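Local structure of hypothetical protein aq_1447 (Aquifex aeolicus, 1YVU) at residues I183-R195 / L244-V258. The protein uses short single-stranded DNA guides to bind complementary RNA targets and cleaves them with the RNase H-like PIWI domain. Residues are numbered along the deposited sequence; the frame is centred on the assembly and turned at random.
Sequences IRVKPIGIDFVGR and LEKGYTYPATILKPV
Pro187 puts CG over one face of the Tyr250 ring, 4.0 Å from its centroid in a CH-pi contact, the two side chains crossing at about a right angle. Ile190 and Tyr250 come from opposite directions, CD1 of the isoleucine touching the ring near CE2 and OH. The proline CG also meets Leu255 CD2, 3.8 Å away, these two side chains lying side by side, and Val185 fills in beside them, CG2 toward Leu244 CD2 and CG1 toward Pro257. Phe192 CG is anti to the backbone N (chi1 173°), which carries the ring past Leu244, whose CD1 meets CE2 at the ring edge (3.6 Å), with Lys246 NZ near the ring plane by CE1. Strands 184-187 and 255-257 pair antiparallel, Lys186 N bonding to Lys256 O (2.8 Å) and Lys256 N to Lys186 O (3.0 Å). At the other end, Glu245 N makes a weak bond to Arg195 O, and the glutamate carboxylate lies against Gly194 CA, near but not touching the close-set guanidinium groups of Arg184 and Arg195 (OE1 to Arg195 NE 5.1 Å). An alanine in place of Glu245 would probably leave these like charges without that countercharge and uncover Gly194 CA. Consistent with the SH3-like PAZ barrel, the strands close over an apolar core of Val185, Pro187, Ile190, Leu244, Tyr250 and Leu255, with Phe192 at its margin and arginines gathered toward the PIWI metal site.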
loop_
_atom_site.group_PDB
_atom_site.type_symbol
_atom_site.label_atom_id
_atom_site.label_comp_id
_atom_site.label_asym_id
_atom_site.label_seq_id
_atom_site.Cartn_x
_atom_site.Cartn_y
_atom_site.Cartn_z
ATOM N N ILE A 183 1.619 12.205 -11.415
ATOM C CA ILE A 183 0.823 11.320 -12.240
ATOM C C ILE A 183 1.576 10.025 -12.448
ATOM O O ILE A 183 2.701 10.019 -12.937
ATOM C CB ILE A 183 0.393 11.990 -13.570
ATOM C CG1 ILE A 183 -0.654 13.062 -13.257
ATOM C CG2 ILE A 183 -0.181 10.962 -14.557
ATOM C CD1 ILE A 183 -1.144 13.848 -14.450
ATOM N N ARG A 184 0.963 8.934 -11.996
ATOM C CA ARG A 184 1.553 7.608 -12.119
ATOM C C ARG A 184 1.402 7.160 -13.561
ATOM O O ARG A 184 0.308 7.215 -14.131
ATOM C CB ARG A 184 0.906 6.613 -11.131
ATOM C CG ARG A 184 0.976 7.051 -9.657
ATOM C CD ARG A 184 1.122 5.903 -8.641
ATOM N NE ARG A 184 1.632 6.403 -7.352
ATOM C CZ ARG A 184 1.768 5.685 -6.232
ATOM N NH1 ARG A 184 1.431 4.404 -6.189
ATOM N NH2 ARG A 184 2.273 6.254 -5.142
ATOM N N VAL A 185 2.542 6.892 -14.184
ATOM C CA VAL A 185 2.595 6.441 -15.574
ATOM C C VAL A 185 3.288 5.079 -15.689
ATOM O O VAL A 185 3.931 4.623 -14.754
ATOM C CB VAL A 185 3.309 7.472 -16.515
ATOM C CG1 VAL A 185 2.348 8.498 -16.990
ATOM C CG2 VAL A 185 4.458 8.152 -15.817
ATOM N N LYS A 186 3.120 4.415 -16.828
ATOM C CA LYS A 186 3.737 3.117 -17.067
ATOM C C LYS A 186 4.100 2.955 -18.533
ATOM O O LYS A 186 3.279 3.287 -19.403
ATOM C CB LYS A 186 2.777 1.959 -16.703
ATOM C CG LYS A 186 3.333 0.535 -17.004
ATOM C CD LYS A 186 2.313 -0.360 -17.640
ATOM C CE LYS A 186 2.900 -1.680 -18.042
ATOM N NZ LYS A 186 1.892 -2.428 -18.786
ATOM N N PRO A 187 5.336 2.471 -18.820
ATOM C CA PRO A 187 5.826 2.228 -20.195
ATOM C C PRO A 187 5.147 0.941 -20.718
ATOM O O PRO A 187 4.891 0.022 -19.931
ATOM C CB PRO A 187 7.321 2.015 -19.991
ATOM C CG PRO A 187 7.622 2.799 -18.767
ATOM C CD PRO A 187 6.475 2.494 -17.879
ATOM N N ILE A 188 4.935 0.838 -22.032
ATOM C CA ILE A 188 4.210 -0.298 -22.617
ATOM C C ILE A 188 4.637 -1.746 -22.312
ATOM O O ILE A 188 3.887 -2.476 -21.628
ATOM C CB ILE A 188 3.889 -0.074 -24.139
ATOM C CG1 ILE A 188 3.002 1.180 -24.280
ATOM C CG2 ILE A 188 3.138 -1.299 -24.735
ATOM C CD1 ILE A 188 2.539 1.516 -25.690
ATOM N N GLY A 189 5.790 -2.170 -22.828
ATOM C CA GLY A 189 6.244 -3.529 -22.564
ATOM C C GLY A 189 7.018 -3.681 -21.252
ATOM O O GLY A 189 7.742 -4.661 -21.076
ATOM N N ILE A 190 6.873 -2.704 -20.342
ATOM C CA ILE A 190 7.565 -2.678 -19.043
ATOM C C ILE A 190 6.643 -2.750 -17.788
ATOM O O ILE A 190 5.712 -1.960 -17.641
ATOM C CB ILE A 190 8.525 -1.422 -18.965
ATOM C CG1 ILE A 190 9.466 -1.393 -20.189
ATOM C CG2 ILE A 190 9.345 -1.411 -17.669
ATOM C CD1 ILE A 190 10.526 -0.271 -20.241
ATOM N N ASP A 191 6.985 -3.677 -16.879
ATOM C CA ASP A 191 6.300 -3.969 -15.595
ATOM C C ASP A 191 6.558 -2.868 -14.524
ATOM O O ASP A 191 6.666 -3.149 -13.321
ATOM C CB ASP A 191 6.875 -5.313 -15.067
ATOM C CG ASP A 191 5.838 -6.434 -14.981
ATOM O OD1 ASP A 191 4.692 -6.193 -14.544
ATOM O OD2 ASP A 191 6.233 -7.584 -15.306
ATOM N N PHE A 192 6.563 -1.616 -14.945
ATOM C CA PHE A 192 6.894 -0.534 -14.025
ATOM C C PHE A 192 5.932 0.658 -13.977
ATOM O O PHE A 192 5.472 1.127 -15.000
ATOM C CB PHE A 192 8.362 -0.104 -14.320
ATOM C CG PHE A 192 8.829 1.115 -13.579
ATOM C CD1 PHE A 192 9.040 1.072 -12.197
ATOM C CD2 PHE A 192 9.031 2.324 -14.275
ATOM C CE1 PHE A 192 9.443 2.227 -11.490
ATOM C CE2 PHE A 192 9.434 3.494 -13.599
ATOM C CZ PHE A 192 9.642 3.452 -12.200
ATOM N N VAL A 193 5.683 1.169 -12.770
ATOM C CA VAL A 193 4.817 2.330 -12.560
ATOM C C VAL A 193 5.592 3.314 -11.667
ATOM O O VAL A 193 6.135 2.925 -10.617
ATOM C CB VAL A 193 3.435 1.943 -11.902
ATOM C CG1 VAL A 193 2.656 3.182 -11.425
ATOM C CG2 VAL A 193 2.590 1.167 -12.891
ATOM N N GLY A 194 5.661 4.564 -12.131
ATOM C CA GLY A 194 6.344 5.630 -11.417
ATOM C C GLY A 194 5.603 6.947 -11.550
ATOM O O GLY A 194 4.759 7.087 -12.438
ATOM N N ARG A 195 5.886 7.894 -10.653
ATOM C CA ARG A 195 5.236 9.213 -10.675
ATOM C C ARG A 195 6.097 10.214 -11.399
ATOM O O ARG A 195 7.300 10.262 -11.174
ATOM C CB ARG A 195 4.947 9.752 -9.267
ATOM C CG ARG A 195 3.905 9.017 -8.457
ATOM C CD ARG A 195 3.358 9.912 -7.359
ATOM N NE ARG A 195 2.553 9.182 -6.380
ATOM C CZ ARG A 195 2.295 9.609 -5.142
ATOM N NH1 ARG A 195 2.768 10.778 -4.709
ATOM N NH2 ARG A 195 1.606 8.838 -4.309
ATOM N N LEU A 244 11.254 10.170 -14.328
ATOM C CA LEU A 244 10.483 9.580 -13.247
ATOM C C LEU A 244 11.217 9.563 -11.899
ATOM O O LEU A 244 12.424 9.816 -11.844
ATOM C CB LEU A 244 9.972 8.193 -13.655
ATOM C CG LEU A 244 9.142 8.099 -14.954
ATOM C CD1 LEU A 244 8.582 6.698 -15.114
ATOM C CD2 LEU A 244 7.993 9.082 -14.967
ATOM N N GLU A 245 10.461 9.282 -10.832
ATOM C CA GLU A 245 10.918 9.281 -9.433
ATOM C C GLU A 245 12.314 8.817 -9.065
ATOM O O GLU A 245 13.144 9.615 -8.590
ATOM C CB GLU A 245 9.910 8.569 -8.530
ATOM C CG GLU A 245 9.080 7.460 -9.166
ATOM C CD GLU A 245 7.898 7.040 -8.293
ATOM O OE1 GLU A 245 7.358 7.861 -7.496
ATOM O OE2 GLU A 245 7.491 5.868 -8.434
ATOM N N LYS A 246 12.578 7.543 -9.336
ATOM C CA LYS A 246 13.859 6.917 -9.035
ATOM C C LYS A 246 14.992 7.503 -9.913
ATOM O O LYS A 246 16.144 7.616 -9.464
ATOM C CB LYS A 246 13.709 5.389 -9.161
ATOM C CG LYS A 246 12.501 4.780 -8.353
ATOM C CD LYS A 246 12.232 3.270 -8.654
ATOM C CE LYS A 246 11.038 2.725 -7.859
ATOM N NZ LYS A 246 10.688 1.323 -8.242
ATOM N N GLY A 247 14.609 7.991 -11.098
ATOM C CA GLY A 247 15.553 8.592 -12.032
ATOM C C GLY A 247 15.294 8.286 -13.498
ATOM O O GLY A 247 15.519 9.163 -14.353
ATOM N N TYR A 248 14.840 7.049 -13.766
ATOM C CA TYR A 248 14.520 6.466 -15.092
ATOM C C TYR A 248 13.894 7.450 -16.099
ATOM O O TYR A 248 12.828 8.015 -15.832
ATOM C CB TYR A 248 13.537 5.282 -14.927
ATOM C CG TYR A 248 13.954 4.113 -14.027
ATOM C CD1 TYR A 248 14.334 4.320 -12.685
ATOM C CD2 TYR A 248 13.940 2.781 -14.505
ATOM C CE1 TYR A 248 14.701 3.227 -11.828
ATOM C CE2 TYR A 248 14.301 1.662 -13.642
ATOM C CZ TYR A 248 14.681 1.908 -12.313
ATOM O OH TYR A 248 15.037 0.894 -11.463
ATOM N N THR A 249 14.574 7.696 -17.220
ATOM C CA THR A 249 14.052 8.609 -18.236
ATOM C C THR A 249 13.420 7.813 -19.351
ATOM O O THR A 249 14.008 6.837 -19.835
ATOM C CB THR A 249 15.135 9.525 -18.814
ATOM O OG1 THR A 249 15.770 10.231 -17.741
ATOM C CG2 THR A 249 14.525 10.552 -19.795
ATOM N N TYR A 250 12.193 8.204 -19.702
ATOM C CA TYR A 250 11.413 7.559 -20.764
ATOM C C TYR A 250 10.729 8.634 -21.612
ATOM O O TYR A 250 10.422 9.707 -21.080
ATOM C CB TYR A 250 10.330 6.624 -20.161
ATOM C CG TYR A 250 10.852 5.345 -19.530
ATOM C CD1 TYR A 250 10.682 5.096 -18.156
ATOM C CD2 TYR A 250 11.523 4.371 -20.299
ATOM C CE1 TYR A 250 11.170 3.894 -17.537
ATOM C CE2 TYR A 250 12.020 3.157 -19.702
ATOM C CZ TYR A 250 11.836 2.928 -18.312
ATOM O OH TYR A 250 12.299 1.760 -17.717
ATOM N N PRO A 251 10.582 8.412 -22.954
ATOM C CA PRO A 251 9.920 9.360 -23.876
ATOM C C PRO A 251 8.426 9.274 -23.652
ATOM O O PRO A 251 7.873 8.166 -23.524
ATOM C CB PRO A 251 10.230 8.791 -25.250
ATOM C CG PRO A 251 11.501 8.107 -25.029
ATOM C CD PRO A 251 11.285 7.392 -23.747
ATOM N N ALA A 252 7.777 10.440 -23.646
ATOM C CA ALA A 252 6.336 10.557 -23.447
ATOM C C ALA A 252 5.526 9.688 -24.401
ATOM O O ALA A 252 4.372 9.352 -24.132
ATOM C CB ALA A 252 5.925 11.992 -23.592
ATOM N N THR A 253 6.184 9.283 -25.482
ATOM C CA THR A 253 5.611 8.446 -26.529
ATOM C C THR A 253 5.256 7.028 -26.092
ATOM O O THR A 253 4.309 6.438 -26.621
ATOM C CB THR A 253 6.528 8.375 -27.765
ATOM O OG1 THR A 253 7.801 7.808 -27.394
ATOM C CG2 THR A 253 6.705 9.775 -28.383
ATOM N N ILE A 254 5.992 6.478 -25.132
ATOM C CA ILE A 254 5.690 5.129 -24.671
ATOM C C ILE A 254 5.062 5.115 -23.288
ATOM O O ILE A 254 4.918 4.045 -22.690
ATOM C CB ILE A 254 6.925 4.201 -24.662
ATOM C CG1 ILE A 254 8.069 4.846 -23.874
ATOM C CG2 ILE A 254 7.253 3.752 -26.077
ATOM C CD1 ILE A 254 8.832 3.866 -23.061
ATOM N N LEU A 255 4.707 6.286 -22.765
ATOM C CA LEU A 255 4.095 6.356 -21.442
ATOM C C LEU A 255 2.595 6.488 -21.494
ATOM O O LEU A 255 2.051 7.321 -22.215
ATOM C CB LEU A 255 4.678 7.498 -20.617
ATOM C CG LEU A 255 6.128 7.336 -20.202
ATOM C CD1 LEU A 255 6.697 8.647 -19.730
ATOM C CD2 LEU A 255 6.218 6.296 -19.131
ATOM N N LYS A 256 1.939 5.607 -20.754
ATOM C CA LYS A 256 0.499 5.603 -20.636
ATOM C C LYS A 256 0.206 5.848 -19.155
ATOM O O LYS A 256 0.911 5.314 -18.306
ATOM C CB LYS A 256 -0.069 4.254 -21.098
ATOM C CG LYS A 256 -0.632 4.234 -22.541
ATOM C CD LYS A 256 -1.337 2.879 -22.819
ATOM C CE LYS A 256 -2.233 2.855 -24.073
ATOM N NZ LYS A 256 -3.274 1.754 -24.006
ATOM N N PRO A 257 -0.723 6.773 -18.834
ATOM C CA PRO A 257 -1.101 7.085 -17.446
ATOM C C PRO A 257 -1.835 5.963 -16.775
ATOM O O PRO A 257 -2.484 5.162 -17.430
ATOM C CB PRO A 257 -2.019 8.285 -17.598
ATOM C CG PRO A 257 -1.416 8.981 -18.760
ATOM C CD PRO A 257 -1.174 7.859 -19.725
ATOM N N VAL A 258 -1.694 5.901 -15.460
ATOM C CA VAL A 258 -2.348 4.884 -14.637
ATOM C C VAL A 258 -3.382 5.626 -13.746
ATOM O O VAL A 258 -3.018 6.554 -13.005
ATOM C CB VAL A 258 -1.272 4.089 -13.833
ATOM C CG1 VAL A 258 -1.914 3.180 -12.818
ATOM C CG2 VAL A 258 -0.419 3.245 -14.781
#